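Local coordinates for protein phosphoribosylaminoimidazole-succinocarboxamide synthase (Pyrococcus horikoshii, PDB 4O7Y) that catalyses the ATP-dependent joining of L-aspartate to the carboxylate of 5-amino-1-(5-phosphoribosyl)imidazole-4-carboxylate, giving SAICAR in de novo purine biosynthesis, at residues A[173-178]-A[188-193]; A[92-97]-A[113-118]; A[29-34]-A[211-216]. All blocks are in the same frame, centred on the assembly; numbering follows the deposited sequence. Where two conformers were deposited one is given.

The three contacts gather round one bound cytidine-5'-monophosphate, which each of them touches. Interactions 1 and 2 are buried and share a sheet: strands 169-180 and 84-93 are neighbours, and the two contacts meet where Phe174 N lies 3.0 Å from Val92 O. Interaction 1, near the centre of the chain, joins a strand to a loop through a lysine–carboxylate network, waters and aliphatic packing. Interaction 2 is a regular antiparallel strand pair ending in an arginine that grips the nucleotide phosphate. Interaction 3 is partly buried, about 17 Å from interaction 1 between centres; it brings a separate two-stranded sheet against a short helix by aromatic packing, with a phosphate ion bridging the polar side.

Interaction 1: residues A[173-178]-A[188-193]; sequences DFKLEF and LADEIS. With C5P (cytidine-5'-monophosphate), chain B.
Lys175 and Asp190 carry the charged part of this contact, with NZ of Lys175 2.9 Å from OD1 of Asp190. The same ammonium donates to OE2 of Glu177, so one positive charge is shared by two acids; its chain, bent at chi2 and chi3, swings NZ between them. The carboxylates of Glu177 and Asp190 lie stacked with nearly parallel planes, a pairing of like charges that Lys175 probably makes tolerable, helped by Lys13, which binds OD2 of Asp190. Backbone pairing is brief: Ala189 N donates to Glu177 O at 2.8 Å. It follows the Phe178–Leu188 antiparallel non-hydrogen-bonded pair, where strands 169-180 and 186-188 form a small antiparallel ladder before the chain leaves the sheet as a loop. Beyond it, waters replace direct bonds; one accepts a hydrogen bond from Glu177 N at 2.9 Å and also lies within hydrogen-bonding distance of Ala189 O. Apolar packing centres on the branched Leu188, whose CD1 sits over one face of the Phe178 ring, 4.0 Å from its centroid, and also meets CD2 of Leu176 at 3.8 Å. Earlier in the same strand, Asp173 OD1 accepts a hydrogen bond of 2.6 Å from the ribose O3' of the cytidine-5'-monophosphate.

Interaction 2: residues A[92-97]-A[113-118]; sequences VRNVVA and PEPIVE. With C5P (cytidine-5'-monophosphate), chain B.
Arg93 reaches Glu118 through NH1, which donates to OE1 in a 2.9 Å salt bridge. The carboxylate oxygen is met from above its own plane, and the two flat groups are turned 59° from each other, so this is a single-point bond and not a flat two-pronged pairing. The straighter bonds of the guanidinium go to the phosphate of the bound cytidine-5'-monophosphate: NH1 to O3P at 3.0 Å, with an N-H...O angle of 171°, and NH2 to O2P at 2.7 Å. An arginine suits this place because its flat head offers a pair of N-H groups to two phosphate oxygens while one nitrogen still binds Glu118. A bend at chi3 (71°) turns the head out of line with its otherwise extended chain. OE1 of Glu118 also bonds the hydroxyl of Tyr120, a second anchor for the acid that probably helps position the arginine.

Behind the head group the backbones of strands 84-93 and 111-121 run antiparallel. Arg93 and Ile116 form a hydrogen-bonded pair, Arg93 N to Ile116 O at 2.9 Å and Ile116 N to Arg93 O at 3.0 Å. Val92 and Val117 make the adjoining non-hydrogen-bonded pair, beta-branched residues at home in extended chain. Pro115, which has no N-H to give, stands at the end of this ladder; its CB lies 4.2 Å from CG1 of Val92 and also packs against Asn94, whose ND2 is held by OD1 of Asn157. Val117 O is bonded by Asn132 of the second subunit, so the strand also lies at the dimer interface. In the conformer described, Glu118 and the phosphate share the guanidinium, consistent with a site for a nucleotide's phosphate; a second conformer was modelled, so the side chain is probably not locked in place.

Interaction 3: residues A[29-34]-A[211-216]; sequences DDATAF and DVFRFD. With C5P (cytidine-5'-monophosphate), chain B; PO4 (phosphate ion), chain C.
Phe213 lays one face of its ring beneath Ala31, whose CB is 4.2 Å from the ring centroid, while the ring edge points at the backbone of Thr32. The contact thus packs strand 30-33, one arm of a two-stranded antiparallel sheet, on the short helix 211-214. Small alanines suit the strand face here, since Ala31 and Ala33 let the aromatic ring approach closely; CB of Ala33 stands 3.8 Å from CE2 of Phe213. With CG anti to the backbone N (chi1 165°), Phe213 reaches across to the strand.

At the other end, Phe34 and Phe215 meet obliquely, planes 56° apart, with CZ of Phe34 3.8 Å from CE1 of Phe215. The edge of the Phe34 ring also abuts the carbonyl oxygen of Arg214.

Between these aromatic groups Arg214 runs extended from CG to NE, CG against Ala33 CB and the guanidinium edge toward a phosphate ion. NE and NH1 both donate to its O2, and NH1 also bonds O2' of the cytidine-5'-monophosphate. Arg214 NH2 makes a salt bridge to OD1 of Asp211, 2.8 Å away. An alanine at Arg214 would probably leave the phosphate O2 and the ribose O2' without these donors, and Asp211 with Arg198 but no longer this arginine. From the strand side, Phe34 N donates to O1 of the phosphate at 2.7 Å, nearly straight at 170°.

Interaction 1: residues A[173-178]-A[188-193]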
loop_
_atom_site.group_PDB
_atom_site.type_symbol
_atom_site.label_atom_id
_atom_site.label_comp_id
_atom_site.label_asym_id
_atom_site.label_seq_id
_atom_site.Cartn_x
_atom_site.Cartn_y
_atom_site.Cartn_z
ATOM N N ASP A 173 14.900 1.417 10.359
ATOM C CA ASP A 173 14.283 1.513 9.018
ATOM C C ASP A 173 15.006 2.618 8.254
ATOM O O ASP A 173 15.868 3.281 8.826
ATOM C CB ASP A 173 12.749 1.737 9.078
ATOM C CG ASP A 173 12.332 3.053 9.830
ATOM O OD1 ASP A 173 13.030 4.083 9.778
ATOM O OD2 ASP A 173 11.280 3.057 10.480
ATOM N N PHE A 174 14.698 2.810 6.972
ATOM C CA PHE A 174 15.293 3.917 6.223
ATOM C C PHE A 174 14.599 4.098 4.889
ATOM O O PHE A 174 13.895 3.212 4.409
ATOM C CB PHE A 174 16.814 3.723 5.996
ATOM C CG PHE A 174 17.162 2.492 5.201
ATOM C CD1 PHE A 174 17.456 2.581 3.843
ATOM C CD2 PHE A 174 17.205 1.238 5.808
ATOM C CE1 PHE A 174 17.770 1.450 3.101
ATOM C CE2 PHE A 174 17.536 0.099 5.070
ATOM C CZ PHE A 174 17.813 0.203 3.702
ATOM N N LYS A 175 14.828 5.250 4.285
ATOM C CA LYS A 175 14.213 5.583 3.011
ATOM C C LYS A 175 15.319 5.795 1.963
ATOM O O LYS A 175 16.333 6.485 2.226
ATOM C CB LYS A 175 13.367 6.850 3.135
ATOM C CG LYS A 175 12.624 7.265 1.850
ATOM C CD LYS A 175 13.467 8.192 0.954
ATOM C CE LYS A 175 13.646 9.601 1.561
ATOM N NZ LYS A 175 14.625 10.412 0.750
ATOM N N LEU A 176 15.068 5.237 0.776
ATOM C CA LEU A 176 15.905 5.382 -0.393
ATOM C C LEU A 176 15.147 5.989 -1.576
ATOM O O LEU A 176 13.900 5.889 -1.675
ATOM C CB LEU A 176 16.436 4.005 -0.851
ATOM C CG LEU A 176 17.339 3.216 0.104
ATOM C CD1 LEU A 176 17.748 1.909 -0.585
ATOM C CD2 LEU A 176 18.577 4.011 0.552
ATOM N N GLU A 177 15.916 6.591 -2.489
ATOM C CA GLU A 177 15.375 7.067 -3.769
ATOM C C GLU A 177 16.299 6.631 -4.899
ATOM O O GLU A 177 17.501 6.371 -4.691
ATOM C CB GLU A 177 15.182 8.582 -3.772
ATOM C CG GLU A 177 14.300 9.106 -2.630
ATOM C CD GLU A 177 13.911 10.569 -2.797
ATOM O OE1 GLU A 177 14.040 11.138 -3.896
ATOM O OE2 GLU A 177 13.439 11.146 -1.830
ATOM N N PHE A 178 15.741 6.520 -6.095
ATOM C CA PHE A 178 16.459 5.912 -7.202
ATOM C C PHE A 178 16.166 6.702 -8.460
ATOM O O PHE A 178 15.115 7.340 -8.571
ATOM C CB PHE A 178 15.991 4.466 -7.455
ATOM C CG PHE A 178 16.340 3.491 -6.359
ATOM C CD1 PHE A 178 17.526 2.743 -6.427
ATOM C CD2 PHE A 178 15.483 3.316 -5.257
ATOM C CE1 PHE A 178 17.858 1.824 -5.441
ATOM C CE2 PHE A 178 15.822 2.412 -4.253
ATOM C CZ PHE A 178 17.011 1.665 -4.342
ATOM N N LEU A 188 21.057 4.231 -7.225
ATOM C CA LEU A 188 20.674 4.814 -5.925
ATOM C C LEU A 188 21.038 6.302 -5.829
ATOM O O LEU A 188 22.178 6.708 -6.158
ATOM C CB LEU A 188 21.352 4.015 -4.794
ATOM C CG LEU A 188 21.034 4.426 -3.356
ATOM C CD1 LEU A 188 19.549 4.254 -3.153
ATOM C CD2 LEU A 188 21.761 3.521 -2.380
ATOM N N ALA A 189 20.080 7.117 -5.388
ATOM C CA ALA A 189 20.208 8.570 -5.451
ATOM C C ALA A 189 19.977 9.250 -4.092
ATOM O O ALA A 189 20.171 8.618 -3.034
ATOM C CB ALA A 189 19.267 9.132 -6.512
ATOM N N ASP A 190 19.587 10.523 -4.137
ATOM C CA ASP A 190 19.265 11.324 -2.945
ATOM C C ASP A 190 20.354 11.154 -1.852
ATOM O O ASP A 190 21.574 11.280 -2.158
ATOM C CB ASP A 190 17.849 10.978 -2.430
ATOM C CG ASP A 190 17.275 12.052 -1.467
ATOM O OD1 ASP A 190 17.044 11.719 -0.299
ATOM O OD2 ASP A 190 17.054 13.216 -1.862
ATOM N N GLU A 191 19.936 10.877 -0.601
ATOM C CA GLU A 191 20.869 10.887 0.530
ATOM C C GLU A 191 20.701 9.651 1.413
ATOM O O GLU A 191 19.677 8.961 1.329
ATOM C CB GLU A 191 20.687 12.170 1.402
ATOM C CG GLU A 191 19.493 12.131 2.363
ATOM C CD GLU A 191 19.294 13.403 3.186
ATOM O OE1 GLU A 191 20.025 13.646 4.177
ATOM O OE2 GLU A 191 18.363 14.155 2.868
ATOM N N ILE A 192 21.675 9.414 2.293
ATOM C CA ILE A 192 21.539 8.393 3.350
ATOM C C ILE A 192 22.135 9.039 4.599
ATOM O O ILE A 192 23.354 9.158 4.716
ATOM C CB ILE A 192 22.255 7.034 3.026
ATOM C CG1 ILE A 192 21.760 6.415 1.714
ATOM C CG2 ILE A 192 21.996 5.984 4.114
ATOM C CD1 ILE A 192 22.524 5.168 1.305
ATOM N N SER A 193 21.263 9.437 5.526
ATOM C CA SER A 193 21.687 10.161 6.706
ATOM C C SER A 193 20.773 9.901 7.901
ATOM O O SER A 193 19.751 9.171 7.795
ATOM C CB SER A 193 21.698 11.660 6.395
ATOM O OG SER A 193 20.372 12.129 6.256
HETATM O O3P C5P B . 6.975 5.792 7.223
HETATM P P C5P B . 7.705 6.472 8.386
HETATM O O1P C5P B . 7.313 7.905 8.600
HETATM O O2P C5P B . 7.695 5.617 9.633
HETATM O "O5'" C5P B . 9.231 6.593 7.997
HETATM C "C5'" C5P B . 9.990 5.426 7.574
HETATM C "C4'" C5P B . 11.479 5.773 7.412
HETATM O "O4'" C5P B . 11.635 6.460 6.170
HETATM C "C3'" C5P B . 12.053 6.726 8.480
HETATM O "O3'" C5P B . 13.443 6.434 8.675
HETATM C "C2'" C5P B . 11.937 8.107 7.877
HETATM O "O2'" C5P B . 12.957 8.992 8.372
HETATM C "C1'" C5P B . 12.121 7.796 6.397
HETATM N N1 C5P B . 11.411 8.741 5.523
HETATM C C2 C5P B . 12.141 9.756 4.822
HETATM N N3 C5P B . 11.484 10.628 4.011
HETATM C C4 C5P B . 10.143 10.527 3.864
HETATM C C5 C5P B . 9.398 9.556 4.551
HETATM C C6 C5P B . 10.061 8.654 5.382
HETATM O O2 C5P B . 13.380 9.843 4.945
HETATM N N4 C5P B . 9.495 11.397 3.054
HETATM O O HOH W 1 16.749 8.873 1.213
HETATM O O HOH W 2 18.506 7.183 -1.235
#

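Interaction 2: residues A[92-97]-A[113-118]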
loop_
_atom_site.group_PDB
_atom_site.type_symbol
_atom_site.label_atom_id
_atom_site.label_comp_id
_atom_site.label_asym_id
_atom_site.label_seq_id
_atom_site.Cartn_x
_atom_site.Cartn_y
_atom_site.Cartn_z
ATOM N N VAL A 92 12.624 0.598 3.659
ATOM C CA VAL A 92 12.958 -0.752 4.137
ATOM C C VAL A 92 12.876 -0.702 5.662
ATOM O O VAL A 92 13.410 0.217 6.263
ATOM C CB VAL A 92 14.381 -1.179 3.712
ATOM C CG1 VAL A 92 14.665 -2.613 4.133
ATOM C CG2 VAL A 92 14.557 -1.028 2.217
ATOM N N ARG A 93 12.197 -1.681 6.267
ATOM C CA ARG A 93 11.956 -1.682 7.711
ATOM C C ARG A 93 12.377 -3.027 8.341
ATOM O O ARG A 93 11.992 -4.091 7.862
ATOM C CB ARG A 93 10.478 -1.360 7.986
ATOM C CG ARG A 93 9.861 -0.419 6.942
ATOM C CD ARG A 93 8.439 0.031 7.263
ATOM N NE ARG A 93 8.445 0.964 8.375
ATOM C CZ ARG A 93 8.049 2.236 8.346
ATOM N NH1 ARG A 93 7.536 2.802 7.247
ATOM N NH2 ARG A 93 8.140 2.942 9.468
ATOM N N ASN A 94 13.206 -2.960 9.385
ATOM C CA ASN A 94 13.665 -4.140 10.147
ATOM C C ASN A 94 12.975 -4.267 11.499
ATOM O O ASN A 94 12.729 -5.387 11.982
ATOM C CB ASN A 94 15.174 -4.092 10.344
ATOM C CG ASN A 94 15.917 -4.018 9.020
ATOM O OD1 ASN A 94 15.742 -4.894 8.147
ATOM N ND2 ASN A 94 16.702 -2.964 8.835
ATOM N N VAL A 95 12.626 -3.115 12.067
ATOM C CA VAL A 95 12.068 -3.012 13.410
ATOM C C VAL A 95 10.849 -2.084 13.332
ATOM O O VAL A 95 10.914 -1.073 12.626
ATOM C CB VAL A 95 13.142 -2.424 14.345
ATOM C CG1 VAL A 95 12.557 -2.055 15.704
ATOM C CG2 VAL A 95 14.309 -3.411 14.487
ATOM N N VAL A 96 9.738 -2.446 13.986
ATOM C CA VAL A 96 8.519 -1.617 13.960
ATOM C C VAL A 96 8.739 -0.231 14.608
ATOM O O VAL A 96 9.244 -0.086 15.760
ATOM C CB VAL A 96 7.276 -2.354 14.556
ATOM C CG1 VAL A 96 6.073 -1.454 14.606
ATOM C CG2 VAL A 96 6.922 -3.572 13.711
ATOM N N ALA A 97 8.361 0.794 13.853
ATOM C CA ALA A 97 8.465 2.188 14.319
ATOM C C ALA A 97 7.658 3.068 13.359
ATOM O O ALA A 97 7.286 2.630 12.262
ATOM C CB ALA A 97 9.933 2.634 14.352
ATOM N N PRO A 113 10.206 -10.497 11.492
ATOM C CA PRO A 113 10.781 -11.792 11.093
ATOM C C PRO A 113 11.635 -11.638 9.818
ATOM O O PRO A 113 12.649 -12.313 9.677
ATOM C CB PRO A 113 9.546 -12.685 10.863
ATOM C CG PRO A 113 8.403 -11.732 10.581
ATOM C CD PRO A 113 8.731 -10.465 11.346
ATOM N N GLU A 114 11.232 -10.734 8.913
ATOM C CA GLU A 114 12.028 -10.431 7.715
ATOM C C GLU A 114 11.803 -8.961 7.318
ATOM O O GLU A 114 10.812 -8.352 7.734
ATOM C CB GLU A 114 11.700 -11.396 6.561
ATOM C CG GLU A 114 10.319 -11.234 5.930
ATOM C CD GLU A 114 10.077 -12.180 4.754
ATOM O OE1 GLU A 114 10.011 -11.696 3.603
ATOM O OE2 GLU A 114 9.949 -13.403 4.977
ATOM N N PRO A 115 12.726 -8.375 6.516
ATOM C CA PRO A 115 12.495 -6.947 6.212
ATOM C C PRO A 115 11.208 -6.685 5.401
ATOM O O PRO A 115 10.847 -7.484 4.545
ATOM C CB PRO A 115 13.735 -6.548 5.398
ATOM C CG PRO A 115 14.760 -7.599 5.680
ATOM C CD PRO A 115 13.998 -8.868 5.938
ATOM N N ILE A 116 10.494 -5.605 5.728
ATOM C CA ILE A 116 9.385 -5.081 4.917
ATOM C C ILE A 116 9.892 -4.004 3.931
ATOM O O ILE A 116 10.665 -3.143 4.315
ATOM C CB ILE A 116 8.323 -4.473 5.863
ATOM C CG1 ILE A 116 7.699 -5.617 6.684
ATOM C CG2 ILE A 116 7.288 -3.661 5.082
ATOM C CD1 ILE A 116 6.494 -5.240 7.533
ATOM N N VAL A 117 9.483 -4.049 2.667
ATOM C CA VAL A 117 9.825 -2.957 1.727
ATOM C C VAL A 117 8.493 -2.270 1.423
ATOM O O VAL A 117 7.491 -2.961 1.123
ATOM C CB VAL A 117 10.426 -3.472 0.403
ATOM C CG1 VAL A 117 10.825 -2.314 -0.501
ATOM C CG2 VAL A 117 11.623 -4.403 0.661
ATOM N N GLU A 118 8.453 -0.942 1.524
ATOM C CA GLU A 118 7.238 -0.200 1.187
ATOM C C GLU A 118 7.553 0.815 0.100
ATOM O O GLU A 118 8.620 1.451 0.125
ATOM C CB GLU A 118 6.645 0.530 2.398
ATOM C CG GLU A 118 6.248 -0.355 3.577
ATOM C CD GLU A 118 5.859 0.443 4.823
ATOM O OE1 GLU A 118 6.277 1.611 4.959
ATOM O OE2 GLU A 118 5.137 -0.101 5.686
HETATM O O3P C5P B . 6.975 5.792 7.223
HETATM P P C5P B . 7.705 6.472 8.386
HETATM O O1P C5P B . 7.313 7.905 8.600
HETATM O O2P C5P B . 7.695 5.617 9.633
HETATM O "O5'" C5P B . 9.231 6.593 7.997
HETATM C "C5'" C5P B . 9.990 5.426 7.574
HETATM C "C4'" C5P B . 11.479 5.773 7.412
HETATM O "O4'" C5P B . 11.635 6.460 6.170
HETATM C "C3'" C5P B . 12.053 6.726 8.480
HETATM O "O3'" C5P B . 13.443 6.434 8.675
HETATM C "C2'" C5P B . 11.937 8.107 7.877
HETATM O "O2'" C5P B . 12.957 8.992 8.372
HETATM C "C1'" C5P B . 12.121 7.796 6.397
HETATM N N1 C5P B . 11.411 8.741 5.523
HETATM C C2 C5P B . 12.141 9.756 4.822
HETATM N N3 C5P B . 11.484 10.628 4.011
HETATM C C4 C5P B . 10.143 10.527 3.864
HETATM C C5 C5P B . 9.398 9.556 4.551
HETATM C C6 C5P B . 10.061 8.654 5.382
HETATM O O2 C5P B . 13.380 9.843 4.945
HETATM N N4 C5P B . 9.495 11.397 3.054
#

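Interaction 3: residues A[29-34]-A[211-216]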
loop_
_atom_site.group_PDB
_atom_site.type_symbol
_atom_site.label_atom_id
_atom_site.label_comp_id
_atom_site.label_asym_id
_atom_site.label_seq_id
_atom_site.Cartn_x
_atom_site.Cartn_y
_atom_site.Cartn_z
ATOM N N ASP A 29 20.998 23.374 6.679
ATOM C CA ASP A 29 20.816 23.162 8.110
ATOM C C ASP A 29 19.359 23.055 8.546
ATOM O O ASP A 29 19.089 22.750 9.711
ATOM C CB ASP A 29 21.567 24.237 8.911
ATOM C CG ASP A 29 23.059 23.981 8.949
ATOM O OD1 ASP A 29 23.808 24.822 9.504
ATOM O OD2 ASP A 29 23.494 22.935 8.413
ATOM N N ASP A 30 18.443 23.303 7.607
ATOM C CA ASP A 30 16.995 23.226 7.830
ATOM C C ASP A 30 16.514 21.811 8.125
ATOM O O ASP A 30 16.974 20.840 7.501
ATOM C CB ASP A 30 16.233 23.770 6.620
ATOM C CG ASP A 30 16.656 25.173 6.256
ATOM O OD1 ASP A 30 16.936 25.421 5.063
ATOM O OD2 ASP A 30 16.724 26.022 7.169
ATOM N N ALA A 31 15.600 21.707 9.087
ATOM C CA ALA A 31 14.892 20.464 9.362
ATOM C C ALA A 31 13.400 20.722 9.373
ATOM O O ALA A 31 12.942 21.755 9.855
ATOM C CB ALA A 31 15.367 19.834 10.678
ATOM N N THR A 32 12.639 19.797 8.791
ATOM C CA THR A 32 11.178 19.887 8.750
ATOM C C THR A 32 10.628 18.524 9.127
ATOM O O THR A 32 11.298 17.505 8.952
ATOM C CB THR A 32 10.630 20.248 7.349
ATOM O OG1 THR A 32 11.102 19.290 6.391
ATOM C CG2 THR A 32 11.092 21.634 6.907
ATOM N N ALA A 33 9.408 18.504 9.641
ATOM C CA ALA A 33 8.746 17.255 9.953
ATOM C C ALA A 33 7.256 17.445 9.859
ATOM O O ALA A 33 6.772 18.576 9.754
ATOM C CB ALA A 33 9.150 16.719 11.325
ATOM N N PHE A 34 6.548 16.324 9.873
ATOM C CA PHE A 34 5.090 16.305 9.869
ATOM C C PHE A 34 4.532 17.070 8.677
ATOM O O PHE A 34 3.708 17.973 8.837
ATOM C CB PHE A 34 4.545 16.821 11.207
ATOM C CG PHE A 34 5.111 16.096 12.411
ATOM C CD1 PHE A 34 5.090 14.695 12.476
ATOM C CD2 PHE A 34 5.660 16.803 13.474
ATOM C CE1 PHE A 34 5.607 14.022 13.574
ATOM C CE2 PHE A 34 6.167 16.136 14.585
ATOM C CZ PHE A 34 6.146 14.746 14.630
ATOM N N ASP A 211 14.180 11.483 14.688
ATOM C CA ASP A 211 13.099 11.315 15.679
ATOM C C ASP A 211 13.339 12.191 16.935
ATOM O O ASP A 211 12.395 12.604 17.605
ATOM C CB ASP A 211 12.910 9.846 16.060
ATOM C CG ASP A 211 12.057 9.063 15.046
ATOM O OD1 ASP A 211 11.298 9.652 14.237
ATOM O OD2 ASP A 211 12.134 7.827 15.093
ATOM N N VAL A 212 14.604 12.480 17.227
ATOM C CA VAL A 212 14.987 13.408 18.301
ATOM C C VAL A 212 14.352 14.780 18.061
ATOM O O VAL A 212 13.828 15.388 18.985
ATOM C CB VAL A 212 16.521 13.495 18.380
ATOM C CG1 VAL A 212 16.995 14.693 19.200
ATOM C CG2 VAL A 212 17.070 12.168 18.898
ATOM N N PHE A 213 14.370 15.237 16.808
ATOM C CA PHE A 213 13.665 16.466 16.425
ATOM C C PHE A 213 12.165 16.268 16.304
ATOM O O PHE A 213 11.397 17.097 16.793
ATOM C CB PHE A 213 14.271 17.064 15.142
ATOM C CG PHE A 213 13.411 18.110 14.467
ATOM C CD1 PHE A 213 13.158 19.343 15.079
ATOM C CD2 PHE A 213 12.872 17.869 13.201
ATOM C CE1 PHE A 213 12.384 20.306 14.439
ATOM C CE2 PHE A 213 12.097 18.831 12.562
ATOM C CZ PHE A 213 11.850 20.051 13.180
ATOM N N ARG A 214 11.738 15.178 15.659
ATOM C CA ARG A 214 10.303 14.935 15.481
ATOM C C ARG A 214 9.586 14.966 16.832
ATOM O O ARG A 214 8.547 15.610 16.956
ATOM C CB ARG A 214 10.012 13.596 14.795
ATOM C CG ARG A 214 10.162 13.610 13.285
ATOM C CD ARG A 214 9.832 12.233 12.704
ATOM N NE ARG A 214 10.289 12.140 11.310
ATOM C CZ ARG A 214 11.311 11.398 10.876
ATOM N NH1 ARG A 214 11.628 11.419 9.581
ATOM N NH2 ARG A 214 12.018 10.629 11.705
ATOM N N PHE A 215 10.149 14.265 17.820
ATOM C CA PHE A 215 9.463 14.084 19.101
ATOM C C PHE A 215 10.165 14.710 20.314
ATOM O O PHE A 215 9.922 14.300 21.451
ATOM C CB PHE A 215 9.197 12.590 19.329
ATOM C CG PHE A 215 8.445 11.946 18.204
ATOM C CD1 PHE A 215 7.131 12.333 17.917
ATOM C CD2 PHE A 215 9.048 10.965 17.416
ATOM C CE1 PHE A 215 6.444 11.754 16.872
ATOM C CE2 PHE A 215 8.365 10.391 16.357
ATOM C CZ PHE A 215 7.059 10.785 16.089
ATOM N N ASP A 216 11.022 15.703 20.069
ATOM C CA ASP A 216 11.681 16.454 21.144
ATOM C C ASP A 216 12.340 15.526 22.168
ATOM O O ASP A 216 12.169 15.673 23.383
ATOM C CB ASP A 216 10.682 17.432 21.795
ATOM C CG ASP A 216 9.990 18.314 20.768
ATOM O OD1 ASP A 216 10.683 18.952 19.951
ATOM O OD2 ASP A 216 8.750 18.359 20.753
HETATM O O3P C5P B . 6.975 5.792 7.223
HETATM P P C5P B . 7.705 6.472 8.386
HETATM O O1P C5P B . 7.313 7.905 8.600
HETATM O O2P C5P B . 7.695 5.617 9.633
HETATM O "O5'" C5P B . 9.231 6.593 7.997
HETATM C "C5'" C5P B . 9.990 5.426 7.574
HETATM C "C4'" C5P B . 11.479 5.773 7.412
HETATM O "O4'" C5P B . 11.635 6.460 6.170
HETATM C "C3'" C5P B . 12.053 6.726 8.480
HETATM O "O3'" C5P B . 13.443 6.434 8.675
HETATM C "C2'" C5P B . 11.937 8.107 7.877
HETATM O "O2'" C5P B . 12.957 8.992 8.372
HETATM C "C1'" C5P B . 12.121 7.796 6.397
HETATM N N1 C5P B . 11.411 8.741 5.523
HETATM C C2 C5P B . 12.141 9.756 4.822
HETATM N N3 C5P B . 11.484 10.628 4.011
HETATM C C4 C5P B . 10.143 10.527 3.864
HETATM C C5 C5P B . 9.398 9.556 4.551
HETATM C C6 C5P B . 10.061 8.654 5.382
HETATM O O2 C5P B . 13.380 9.843 4.945
HETATM N N4 C5P B . 9.495 11.397 3.054
HETATM P P PO4 C . 8.752 13.885 8.458
HETATM O O1 PO4 C . 7.787 13.890 9.626
HETATM O O2 PO4 C . 10.161 13.748 8.991
HETATM O O3 PO4 C . 8.430 12.717 7.554
HETATM O O4 PO4 C . 8.668 15.158 7.632
#